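Local structure of putative hydrolase (Bacteroides ovatus, 4HBS) at residues R51-N56 with Y80-E85. The protein is of unknown function but, as a five-bladed beta-propeller related to the beta-fructosidase clan, is probably a hydrolase acting on glycosidic bonds. Numbering follows the deposited sequence.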
loop_
_atom_site.group_PDB
_atom_site.type_symbol
_atom_site.label_atom_id
_atom_site.label_comp_id
_atom_site.label_asym_id
_atom_site.label_seq_id
_atom_site.Cartn_x
_atom_site.Cartn_y
_atom_site.Cartn_z
ATOM N N ARG A 51 8.285 -2.757 -16.436
ATOM C CA ARG A 51 9.710 -3.106 -16.503
ATOM C C ARG A 51 9.924 -4.481 -17.124
ATOM O O ARG A 51 8.996 -5.287 -17.160
ATOM C CB ARG A 51 10.312 -3.067 -15.095
ATOM C CG ARG A 51 9.945 -1.794 -14.317
ATOM C CD ARG A 51 10.693 -1.582 -13.009
ATOM N NE ARG A 51 12.123 -1.363 -13.224
ATOM C CZ ARG A 51 13.066 -2.303 -13.225
ATOM N NH1 ARG A 51 12.753 -3.572 -12.997
ATOM N NH2 ARG A 51 14.328 -1.981 -13.459
ATOM N N SER A 52 11.145 -4.735 -17.629
ATOM C CA SER A 52 11.500 -5.987 -18.295
ATOM C C SER A 52 12.520 -6.851 -17.555
ATOM O O SER A 52 12.550 -8.057 -17.807
ATOM C CB SER A 52 12.051 -5.683 -19.677
ATOM O OG SER A 52 11.016 -5.106 -20.456
ATOM N N LEU A 53 13.394 -6.254 -16.719
ATOM C CA LEU A 53 14.427 -6.986 -15.990
ATOM C C LEU A 53 14.342 -6.634 -14.530
ATOM O O LEU A 53 14.332 -5.448 -14.202
ATOM C CB LEU A 53 15.835 -6.618 -16.537
ATOM C CG LEU A 53 16.683 -7.731 -17.158
ATOM C CD1 LEU A 53 18.127 -7.302 -17.248
ATOM C CD2 LEU A 53 16.557 -9.050 -16.389
ATOM N N GLY A 54 14.324 -7.636 -13.663
ATOM C CA GLY A 54 14.207 -7.407 -12.227
ATOM C C GLY A 54 12.751 -7.281 -11.853
ATOM O O GLY A 54 11.930 -8.016 -12.411
ATOM N N TRP A 55 12.393 -6.347 -10.932
ATOM C CA TRP A 55 10.976 -6.197 -10.544
ATOM C C TRP A 55 10.172 -5.956 -11.798
ATOM O O TRP A 55 10.496 -5.030 -12.533
ATOM C CB TRP A 55 10.761 -5.043 -9.548
ATOM C CG TRP A 55 9.358 -4.973 -9.026
ATOM C CD1 TRP A 55 8.898 -5.460 -7.841
ATOM C CD2 TRP A 55 8.226 -4.399 -9.688
ATOM N NE1 TRP A 55 7.546 -5.252 -7.734
ATOM C CE2 TRP A 55 7.107 -4.599 -8.854
ATOM C CE3 TRP A 55 8.026 -3.818 -10.953
ATOM C CZ2 TRP A 55 5.824 -4.204 -9.228
ATOM C CZ3 TRP A 55 6.753 -3.451 -11.321
ATOM C CH2 TRP A 55 5.677 -3.620 -10.456
ATOM N N ASN A 56 9.173 -6.786 -12.080
ATOM C CA ASN A 56 8.355 -6.599 -13.269
ATOM C C ASN A 56 6.838 -6.870 -13.002
ATOM O O ASN A 56 6.074 -7.041 -13.944
ATOM C CB ASN A 56 8.910 -7.477 -14.404
ATOM C CG ASN A 56 8.865 -8.961 -14.141
ATOM O OD1 ASN A 56 7.815 -9.515 -13.816
ATOM N ND2 ASN A 56 9.976 -9.661 -14.364
ATOM N N TYR A 80 10.199 -11.103 -9.888
ATOM C CA TYR A 80 11.529 -10.625 -10.197
ATOM C C TYR A 80 12.069 -11.551 -11.221
ATOM O O TYR A 80 12.155 -12.736 -10.943
ATOM C CB TYR A 80 12.391 -10.628 -8.951
ATOM C CG TYR A 80 12.170 -9.418 -8.086
ATOM C CD1 TYR A 80 11.205 -9.420 -7.089
ATOM C CD2 TYR A 80 12.934 -8.266 -8.255
ATOM C CE1 TYR A 80 11.005 -8.307 -6.273
ATOM C CE2 TYR A 80 12.787 -7.172 -7.408
ATOM C CZ TYR A 80 11.809 -7.188 -6.427
ATOM O OH TYR A 80 11.595 -6.084 -5.638
ATOM N N GLY A 81 12.361 -11.050 -12.416
ATOM C CA GLY A 81 12.849 -11.892 -13.492
ATOM C C GLY A 81 12.861 -11.223 -14.844
ATOM O O GLY A 81 13.229 -10.053 -14.953
ATOM N N VAL A 82 12.423 -11.957 -15.876
ATOM C CA VAL A 82 12.493 -11.536 -17.274
ATOM C C VAL A 82 11.106 -11.423 -17.948
ATOM O O VAL A 82 10.288 -12.333 -17.830
ATOM C CB VAL A 82 13.395 -12.573 -18.019
ATOM C CG1 VAL A 82 13.222 -12.500 -19.530
ATOM C CG2 VAL A 82 14.856 -12.377 -17.645
ATOM N N ILE A 83 10.882 -10.321 -18.701
ATOM C CA ILE A 83 9.663 -10.121 -19.510
ATOM C C ILE A 83 10.107 -10.202 -20.959
ATOM O O ILE A 83 11.028 -9.479 -21.361
ATOM C CB ILE A 83 8.925 -8.801 -19.227
ATOM C CG1 ILE A 83 8.553 -8.643 -17.744
ATOM C CG2 ILE A 83 7.724 -8.662 -20.125
ATOM C CD1 ILE A 83 7.591 -9.635 -17.204
ATOM N N ASN A 84 9.462 -11.068 -21.744
ATOM C CA ASN A 84 9.822 -11.294 -23.129
ATOM C C ASN A 84 8.970 -10.446 -24.073
ATOM O O ASN A 84 8.208 -9.583 -23.637
ATOM C CB ASN A 84 9.685 -12.793 -23.439
ATOM C CG ASN A 84 10.560 -13.677 -22.576
ATOM O OD1 ASN A 84 10.072 -14.603 -21.919
ATOM N ND2 ASN A 84 11.886 -13.458 -22.604
ATOM N N GLU A 85 9.167 -10.652 -25.370
ATOM C CA GLU A 85 8.449 -9.976 -26.448
ATOM C C GLU A 85 6.927 -9.897 -26.165
ATOM O O GLU A 85 6.318 -10.889 -25.725
ATOM C CB GLU A 85 8.694 -10.711 -27.793
ATOM C CG GLU A 85 10.157 -10.723 -28.261
ATOM C CD GLU A 85 10.961 -11.996 -27.992
ATOM O OE1 GLU A 85 11.140 -12.358 -26.802
ATOM O OE2 GLU A 85 11.463 -12.596 -28.973
#
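Trp55 meets Tyr80 edge to face, its five-membered ring and the Tyr80 ring with planes at 86° and centroids 5.2 Å apart. The Trp55 side chain extends away from its own N (chi1 -174°), carrying CD1 to 3.5 Å from Tyr80 OH; its CA lies over a tyrosine face. Both residues are buried; Trp113 stacks on Trp55, and Tyr80 OH is hydrogen-bonded to Ser98 OG. A leucine for Tyr80 would probably cost the Trp55 edge its aromatic face and leave Ser98 without its phenolic mate. Gly54 and Gly81 form an antiparallel hydrogen-bonded pair (Gly54 N to Gly81 O 3.0 Å, Gly81 N to Gly54 O 3.1 Å); at the Gly54 backbone angles a CB would be jammed against Leu53 O, which calls for glycine. Ile83, buried and pointing toward 51-56, lays CG1 3.6 Å from Asn56 CB and CD1 against the amide, whose OD1 accepts a hydrogen bond from Arg89 NH1. Looser are the partly exposed Leu53 and Val82, touching through Leu53 CD2 and Val82 CG2 at 3.9 Å; Ser52 is exposed, although its backbone carbonyl O accepts from Ile83 N. Bridges Leu53-Val82, Gly54-Gly81 and Trp55-Tyr80 identify a short antiparallel ladder, bent at its glycine pair, within a five-bladed beta-propeller.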